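Local coordinates for cell division control protein 45 cdc45 putative (Entamoeba histolytica, PDB 6CC2) that probably acts in DNA replication as the Cdc45 component of the CMG helicase, together with MCM2-7 and GINS, as its relatives do in other eukaryotes, at residues K254-L259 against S341-F346; T266-L271 against K291-I296; W465-L470 against P488-T493. All blocks are in the same frame, centred on the assembly; numbering follows the deposited sequence.

In the fold
Three contacts join different parts of this mixed α and β chain. Interactions 1 and 2 are neighbours: strand 251-257 is followed in the chain by helix 267-273, and L259 beyond the strand packs on S270 and L271 of that helix. Both are largely buried, yet interaction 1 joins a central and an outer strand through backbone and side-chain hydrogen bonds, whereas interaction 2 joins two helices through aromatic and aliphatic side chains with one hydroxyl-carboxylate bond. Interaction 3 belongs to the C-terminal sheet, with its centre about 30 Å from each of the other two centres. It has a buried serine beside an exposed isoleucine, and its polar groups meet through water.

Interaction 1: K254-L259 against S341-F346. With EDO (1,2-ethanediol), chain K.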
# COMPACT_ATOMS: atom_id res chain seq x y z
N LYS A 254 20.34 -9.05 2.73
CA LYS A 254 20.58 -10.48 2.65
C LYS A 254 19.44 -11.14 1.88
O LYS A 254 18.31 -10.64 1.89
CB LYS A 254 20.72 -11.15 4.02
CG LYS A 254 19.52 -11.07 4.90
CD LYS A 254 19.63 -12.04 6.07
CE LYS A 254 19.07 -13.41 5.72
NZ LYS A 254 18.95 -14.29 6.91
N MSE A 255 19.76 -12.24 1.20
CA MSE A 255 18.73 -13.09 0.58
C MSE A 255 17.78 -13.53 1.67
O MSE A 255 18.19 -13.83 2.77
CB MSE A 255 19.37 -14.28 -0.12
CG MSE A 255 18.37 -15.18 -0.86
SE MSE A 255 17.38 -14.25 -2.28
CE MSE A 255 18.90 -13.34 -3.15
N ASP A 256 16.48 -13.57 1.36
CA ASP A 256 15.48 -13.81 2.39
C ASP A 256 14.32 -14.59 1.79
O ASP A 256 14.16 -14.67 0.57
CB ASP A 256 15.00 -12.48 2.97
CG ASP A 256 14.44 -12.61 4.37
OD1 ASP A 256 14.58 -13.68 4.97
OD2 ASP A 256 13.88 -11.61 4.87
N CYS A 257 13.53 -15.18 2.67
CA CYS A 257 12.31 -15.92 2.30
C CYS A 257 11.11 -15.06 2.66
O CYS A 257 10.80 -14.87 3.85
CB CYS A 257 12.28 -17.27 3.03
SG CYS A 257 10.86 -18.27 2.57
N GLN A 258 10.42 -14.55 1.65
CA GLN A 258 9.50 -13.43 1.87
C GLN A 258 8.10 -13.91 2.27
O GLN A 258 7.09 -13.60 1.64
CB GLN A 258 9.43 -12.56 0.62
CG GLN A 258 10.77 -11.93 0.25
CD GLN A 258 11.32 -11.06 1.35
OE1 GLN A 258 10.62 -10.72 2.32
NE2 GLN A 258 12.58 -10.68 1.23
N LEU A 259 8.05 -14.68 3.34
CA LEU A 259 6.78 -14.98 4.00
C LEU A 259 6.46 -13.84 4.95
O LEU A 259 7.34 -13.32 5.64
CB LEU A 259 6.85 -16.30 4.76
CG LEU A 259 7.07 -17.55 3.91
CD1 LEU A 259 7.19 -18.76 4.82
CD2 LEU A 259 5.92 -17.75 2.91
N SER A 341 16.21 -8.93 1.15
CA SER A 341 15.60 -8.04 2.13
C SER A 341 16.63 -6.99 2.57
O SER A 341 17.81 -7.31 2.73
CB SER A 341 15.13 -8.81 3.36
OG SER A 341 13.89 -9.45 3.15
N PHE A 342 16.15 -5.77 2.77
CA PHE A 342 16.97 -4.66 3.28
C PHE A 342 16.68 -4.51 4.77
O PHE A 342 15.51 -4.45 5.17
CB PHE A 342 16.61 -3.38 2.49
CG PHE A 342 17.52 -2.23 2.75
CD1 PHE A 342 17.35 -1.45 3.87
CD2 PHE A 342 18.55 -1.94 1.87
CE1 PHE A 342 18.21 -0.38 4.13
CE2 PHE A 342 19.42 -0.90 2.12
CZ PHE A 342 19.24 -0.10 3.25
N PHE A 343 17.72 -4.46 5.58
CA PHE A 343 17.59 -4.45 7.02
C PHE A 343 18.24 -3.21 7.63
O PHE A 343 19.24 -2.70 7.13
CB PHE A 343 18.27 -5.68 7.68
CG PHE A 343 17.55 -6.98 7.45
CD1 PHE A 343 17.75 -7.72 6.29
CD2 PHE A 343 16.71 -7.51 8.43
CE1 PHE A 343 17.11 -8.93 6.10
CE2 PHE A 343 16.07 -8.70 8.25
CZ PHE A 343 16.27 -9.43 7.09
N LYS A 344 17.66 -2.73 8.73
CA LYS A 344 18.30 -1.71 9.55
C LYS A 344 18.41 -2.24 10.97
O LYS A 344 17.45 -2.82 11.50
CB LYS A 344 17.50 -0.40 9.52
CG LYS A 344 18.08 0.68 10.45
CD LYS A 344 17.22 1.93 10.43
CE LYS A 344 17.65 2.89 11.55
NZ LYS A 344 19.05 3.30 11.42
N LYS A 345 19.58 -2.03 11.59
CA LYS A 345 19.81 -2.47 12.96
C LYS A 345 19.21 -1.47 13.95
O LYS A 345 19.41 -0.26 13.83
CB LYS A 345 21.31 -2.60 13.22
CG LYS A 345 21.65 -3.40 14.46
CD LYS A 345 23.15 -3.57 14.59
CE LYS A 345 23.53 -4.52 15.71
NZ LYS A 345 25.01 -4.66 15.81
N PHE A 346 18.45 -1.99 14.91
CA PHE A 346 17.86 -1.20 15.99
C PHE A 346 18.45 -1.75 17.29
O PHE A 346 18.04 -2.82 17.76
CB PHE A 346 16.34 -1.30 15.99
CG PHE A 346 15.68 -0.71 14.77
CD1 PHE A 346 15.49 0.66 14.66
CD2 PHE A 346 15.25 -1.52 13.75
CE1 PHE A 346 14.87 1.19 13.55
CE2 PHE A 346 14.62 -0.99 12.64
CZ PHE A 346 14.43 0.37 12.54
C1 EDO K . 14.14 -16.57 6.57
O1 EDO K . 15.44 -17.17 6.58
C2 EDO K . 13.94 -15.78 7.86
O2 EDO K . 15.00 -14.84 8.03
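The hydroxyl of S341 acts as donor and acceptor at once: OG donates to D256 OD2 at 2.8 Å, on the anti lone pair of that oxygen, and accepts from Q258 NE2 at 2.6 Å in a nearly straight bond (166°) close to the amide plane. Second partners fix both groups: D256 OD2 also forms a salt bridge with R263, and Q258 NE2 also reaches the carbonyl of L339. The backbones add a pair of bonds, S341 N to K254 O at 2.8 Å and K254 N to S341 O at 3.1 Å. This makes K254 and S341 an antiparallel hydrogen-bonded pair joining the central strand, 251-257, of a small three-stranded mixed sheet to outer strand 338-344. The local strand axes lie 110° apart, and past this pair the serine's side-chain bonds carry the contact on to D256 and Q258, the latter at the centre of an inverse gamma turn. Packing is led by K254, whose CG, lying between backbone N and carbonyl carbon (chi1 62°), comes to 3.4 Å from F343 CE1. The amine beyond it turns to the carbonyls of I240 and D242. A 1,2-ethanediol, probably from the crystallisation liquor and also bonded to R263, gives D256 OD1 a weak hydrogen bond from its O2 (3.3 Å).

Interaction 2: T266-L271 against K291-I296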
# COMPACT_ATOMS: atom_id res chain seq x y z
N THR A 266 5.02 -16.90 13.48
CA THR A 266 5.33 -18.33 13.52
C THR A 266 5.41 -18.84 12.09
O THR A 266 4.77 -18.29 11.20
CB THR A 266 4.30 -19.16 14.28
OG1 THR A 266 3.07 -19.22 13.54
CG2 THR A 266 4.02 -18.59 15.68
N LEU A 267 6.17 -19.92 11.89
CA LEU A 267 6.22 -20.52 10.55
C LEU A 267 4.82 -20.91 10.09
O LEU A 267 4.43 -20.63 8.95
CB LEU A 267 7.13 -21.74 10.56
CG LEU A 267 7.07 -22.61 9.30
CD1 LEU A 267 7.42 -21.81 8.06
CD2 LEU A 267 7.98 -23.84 9.46
N TYR A 268 4.06 -21.55 10.97
CA TYR A 268 2.75 -22.08 10.63
C TYR A 268 1.83 -20.98 10.11
O TYR A 268 1.24 -21.10 9.03
CB TYR A 268 2.15 -22.75 11.86
CG TYR A 268 0.87 -23.51 11.63
CD1 TYR A 268 0.89 -24.85 11.27
CD2 TYR A 268 -0.35 -22.90 11.82
CE1 TYR A 268 -0.27 -25.57 11.08
CE2 TYR A 268 -1.53 -23.61 11.62
CZ TYR A 268 -1.48 -24.94 11.25
OH TYR A 268 -2.64 -25.64 11.06
N ASP A 269 1.70 -19.89 10.87
CA ASP A 269 0.75 -18.86 10.51
C ASP A 269 1.29 -17.90 9.47
O ASP A 269 0.53 -17.41 8.64
CB ASP A 269 0.33 -18.12 11.76
CG ASP A 269 -0.84 -18.80 12.46
OD1 ASP A 269 -1.72 -19.31 11.74
OD2 ASP A 269 -0.86 -18.85 13.70
N SER A 270 2.61 -17.66 9.45
CA SER A 270 3.15 -16.80 8.39
C SER A 270 2.93 -17.45 7.04
O SER A 270 2.49 -16.81 6.08
CB SER A 270 4.63 -16.53 8.65
OG SER A 270 5.18 -15.75 7.60
N LEU A 271 3.23 -18.74 6.94
CA LEU A 271 3.04 -19.43 5.67
C LEU A 271 1.58 -19.45 5.24
O LEU A 271 1.27 -19.20 4.08
CB LEU A 271 3.58 -20.86 5.77
CG LEU A 271 3.46 -21.74 4.53
CD1 LEU A 271 4.14 -21.12 3.34
CD2 LEU A 271 4.05 -23.12 4.83
N LYS A 291 -5.09 -30.12 4.61
CA LYS A 291 -4.04 -30.18 3.60
C LYS A 291 -2.79 -29.44 4.09
O LYS A 291 -1.66 -29.87 3.80
CB LYS A 291 -4.53 -29.57 2.29
CG LYS A 291 -3.58 -29.77 1.12
CD LYS A 291 -4.13 -29.14 -0.16
CE LYS A 291 -3.46 -29.71 -1.40
NZ LYS A 291 -1.97 -29.70 -1.30
N PHE A 292 -2.98 -28.33 4.79
CA PHE A 292 -1.84 -27.56 5.30
C PHE A 292 -1.03 -28.39 6.30
O PHE A 292 0.20 -28.48 6.19
CB PHE A 292 -2.33 -26.27 5.95
CG PHE A 292 -1.22 -25.35 6.36
CD1 PHE A 292 -0.23 -24.98 5.47
CD2 PHE A 292 -1.19 -24.81 7.63
CE1 PHE A 292 0.76 -24.12 5.83
CE2 PHE A 292 -0.18 -23.96 8.01
CZ PHE A 292 0.79 -23.61 7.11
N ASP A 293 -1.72 -29.00 7.27
CA ASP A 293 -1.03 -29.83 8.25
C ASP A 293 -0.26 -30.96 7.58
O ASP A 293 0.82 -31.35 8.06
CB ASP A 293 -2.03 -30.37 9.27
CG ASP A 293 -2.50 -29.29 10.25
OD1 ASP A 293 -2.03 -28.13 10.15
OD2 ASP A 293 -3.35 -29.59 11.12
N VAL A 294 -0.79 -31.50 6.48
CA VAL A 294 -0.07 -32.53 5.73
C VAL A 294 1.21 -31.95 5.13
O VAL A 294 2.25 -32.61 5.10
CB VAL A 294 -0.98 -33.14 4.65
CG1 VAL A 294 -0.16 -33.87 3.63
CG2 VAL A 294 -2.00 -34.07 5.29
N LEU A 295 1.14 -30.72 4.63
CA LEU A 295 2.33 -30.07 4.10
C LEU A 295 3.38 -29.88 5.19
O LEU A 295 4.57 -30.13 4.97
CB LEU A 295 1.94 -28.72 3.49
CG LEU A 295 2.98 -27.89 2.74
CD1 LEU A 295 3.95 -27.19 3.68
CD2 LEU A 295 3.72 -28.75 1.73
N ILE A 296 2.96 -29.42 6.37
CA ILE A 296 3.91 -29.19 7.45
C ILE A 296 4.59 -30.50 7.82
O ILE A 296 5.81 -30.55 8.05
CB ILE A 296 3.21 -28.56 8.66
CG1 ILE A 296 2.57 -27.21 8.31
CG2 ILE A 296 4.22 -28.38 9.82
CD1 ILE A 296 3.55 -26.19 7.77
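Y268 and D293 supply the polar link between the two helices. The phenol OH donates to D293 OD1 at 2.7 Å, using the syn lone pair, and the same oxygen lies at the edge of the tyrosine ring, near its plane. A second polar bond belongs to one helix alone: T266, the N-cap residue, accepts from D269 N through OG1 at 3.1 Å, securing the first turn that carries Y268.

The aromatic part is a T-shaped, edge-to-face pair. F292 directs its edge at the face of Y268, with CE2 over the centre of the tyrosine ring, centroids 4.7 Å apart and planes at 60°. Both side chains extend with CG opposite the backbone nitrogen (chi1 -172° in Y268), which carries the tyrosine across toward the other helix. The two rings bridge the space between the helices: the axes of the short helical segments 267-271 and 291-296 come no closer than 11.6 Å, with N-to-C directions 126° apart. F292 also meets F272 at a similar tilt, and its CZ lies 3.2 Å from the carbonyl O of Y268.

Aliphatic contacts fill in around the rings. L271 CD2 touches the edge of F292 at CE1, 3.6 Å away, and then approaches L295 CD1 at 4.2 Å. I296 CG1 stands over the F292 face and reaches Y268 CD1 at 4.1 Å, while L303 and A306 of helix 303-306 pack against I296 from outside the pair.

Interaction 3: W465-L470 against P488-T493; sequences WLPFIL and PISVKT
W465 and I489 form a CH-pi contact, and beside them S490 meets the backbone of W465 and L466 through water; together they join the chain entering strand 468-474 to the 3-10 segment that follows strand 479-485. I489 lies across one face of the indole with both its branches. CG2 comes to 3.6 Å from W465 CG, above the plane near the rim, beside the CB attachment, while CG1 sits 4.2 Å from the centroid of the six-membered ring and only 12° off its normal. With chi1 at -66°, CG1 is anti to the carbonyl carbon and CG2 anti to the backbone nitrogen, and both branches come over the same face. Elsewhere the tryptophan rests on E456 and S459 of helix 444-462 and on L215.

Strands 468-474 and 479-485 are antiparallel neighbours forming a β-hairpin, in which F468 pairs with Y485 and L470 with V483. The contact therefore ties the two chain ends at the open end of that hairpin, within the C-terminal mixed sheet.

S490 is buried, and its hydroxyl is served by two waters. One lies 2.6 Å from S490 OG and donates to W465 O at 2.7 Å; the other is 2.8 Å from S490 OG and donates weakly to L466 O at 2.9 Å. P467 adds only loose packing, its CD 4.3 Å from S490 OG, and its ring also touches F497 of helix 494-508.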
# COMPACT_ATOMS: atom_id res chain seq x y z
N TRP A 465 -7.95 -11.05 -12.59
CA TRP A 465 -8.05 -9.90 -11.70
C TRP A 465 -9.22 -9.01 -12.11
O TRP A 465 -9.34 -8.63 -13.27
CB TRP A 465 -6.74 -9.10 -11.70
CG TRP A 465 -5.71 -9.85 -10.95
CD1 TRP A 465 -4.96 -10.89 -11.39
CD2 TRP A 465 -5.36 -9.65 -9.57
NE1 TRP A 465 -4.15 -11.36 -10.37
CE2 TRP A 465 -4.39 -10.62 -9.25
CE3 TRP A 465 -5.80 -8.78 -8.59
CZ2 TRP A 465 -3.81 -10.69 -7.98
CZ3 TRP A 465 -5.23 -8.86 -7.32
CH2 TRP A 465 -4.26 -9.83 -7.04
N LEU A 466 -10.08 -8.73 -11.15
CA LEU A 466 -11.25 -7.89 -11.32
C LEU A 466 -11.42 -7.01 -10.10
O LEU A 466 -11.00 -7.37 -9.00
CB LEU A 466 -12.52 -8.74 -11.50
CG LEU A 466 -12.60 -9.51 -12.80
CD1 LEU A 466 -13.73 -10.49 -12.71
CD2 LEU A 466 -12.80 -8.54 -13.99
N PRO A 467 -12.07 -5.86 -10.26
CA PRO A 467 -12.55 -5.12 -9.09
C PRO A 467 -13.64 -5.92 -8.40
O PRO A 467 -14.20 -6.87 -8.96
CB PRO A 467 -13.06 -3.80 -9.69
CG PRO A 467 -13.42 -4.12 -11.08
CD PRO A 467 -12.51 -5.25 -11.53
N PHE A 468 -13.86 -5.59 -7.13
CA PHE A 468 -14.70 -6.40 -6.26
C PHE A 468 -15.75 -5.53 -5.58
O PHE A 468 -15.42 -4.48 -5.02
CB PHE A 468 -13.85 -7.12 -5.20
CG PHE A 468 -14.52 -8.29 -4.57
CD1 PHE A 468 -15.41 -8.12 -3.52
CD2 PHE A 468 -14.24 -9.57 -5.00
CE1 PHE A 468 -16.03 -9.21 -2.95
CE2 PHE A 468 -14.84 -10.67 -4.43
CZ PHE A 468 -15.77 -10.50 -3.41
N ILE A 469 -17.01 -5.97 -5.61
CA ILE A 469 -18.12 -5.28 -4.96
C ILE A 469 -18.67 -6.22 -3.90
O ILE A 469 -19.06 -7.36 -4.20
CB ILE A 469 -19.21 -4.86 -5.95
CG1 ILE A 469 -18.64 -3.82 -6.91
CG2 ILE A 469 -20.41 -4.28 -5.18
CD1 ILE A 469 -19.53 -3.48 -8.05
N LEU A 470 -18.67 -5.76 -2.65
CA LEU A 470 -19.05 -6.56 -1.49
C LEU A 470 -20.24 -5.90 -0.82
O LEU A 470 -20.20 -4.69 -0.54
CB LEU A 470 -17.87 -6.64 -0.51
CG LEU A 470 -18.19 -7.31 0.83
CD1 LEU A 470 -18.45 -8.75 0.67
CD2 LEU A 470 -17.02 -7.06 1.79
N PRO A 488 -4.60 -2.33 -7.35
CA PRO A 488 -3.69 -1.69 -8.31
C PRO A 488 -3.51 -2.47 -9.60
O PRO A 488 -3.17 -1.87 -10.63
CB PRO A 488 -2.36 -1.57 -7.53
CG PRO A 488 -2.81 -1.47 -6.08
CD PRO A 488 -4.02 -2.39 -5.98
N ILE A 489 -3.71 -3.78 -9.58
CA ILE A 489 -3.61 -4.56 -10.80
C ILE A 489 -4.66 -4.13 -11.81
O ILE A 489 -4.45 -4.26 -13.03
CB ILE A 489 -3.73 -6.06 -10.46
CG1 ILE A 489 -2.52 -6.52 -9.63
CG2 ILE A 489 -3.83 -6.89 -11.74
CD1 ILE A 489 -1.20 -6.45 -10.34
N SER A 490 -5.80 -3.59 -11.35
CA SER A 490 -6.89 -3.19 -12.23
C SER A 490 -6.89 -1.68 -12.51
O SER A 490 -7.93 -1.15 -12.94
CB SER A 490 -8.24 -3.59 -11.63
OG SER A 490 -8.26 -4.95 -11.23
N VAL A 491 -5.76 -1.00 -12.32
CA VAL A 491 -5.77 0.47 -12.41
C VAL A 491 -6.18 0.94 -13.80
O VAL A 491 -6.74 2.03 -13.94
CB VAL A 491 -4.38 1.02 -12.01
CG1 VAL A 491 -3.31 0.53 -12.98
CG2 VAL A 491 -4.38 2.56 -11.94
N LYS A 492 -5.91 0.15 -14.83
CA LYS A 492 -6.20 0.59 -16.19
C LYS A 492 -7.70 0.78 -16.41
O LYS A 492 -8.10 1.54 -17.31
CB LYS A 492 -5.67 -0.42 -17.22
CG LYS A 492 -4.20 -0.30 -17.51
CD LYS A 492 -3.78 -1.17 -18.70
CE LYS A 492 -4.32 -0.61 -20.01
NZ LYS A 492 -3.85 -1.39 -21.20
N THR A 493 -8.54 0.10 -15.64
CA THR A 493 -9.98 0.19 -15.79
C THR A 493 -10.64 0.88 -14.60
O THR A 493 -11.86 0.77 -14.41
CB THR A 493 -10.59 -1.20 -16.00
OG1 THR A 493 -10.24 -2.07 -14.92
CG2 THR A 493 -10.11 -1.79 -17.32
O HOH W 1 -8.75 -5.97 -13.58
O HOH W 2 -8.92 -5.41 -8.60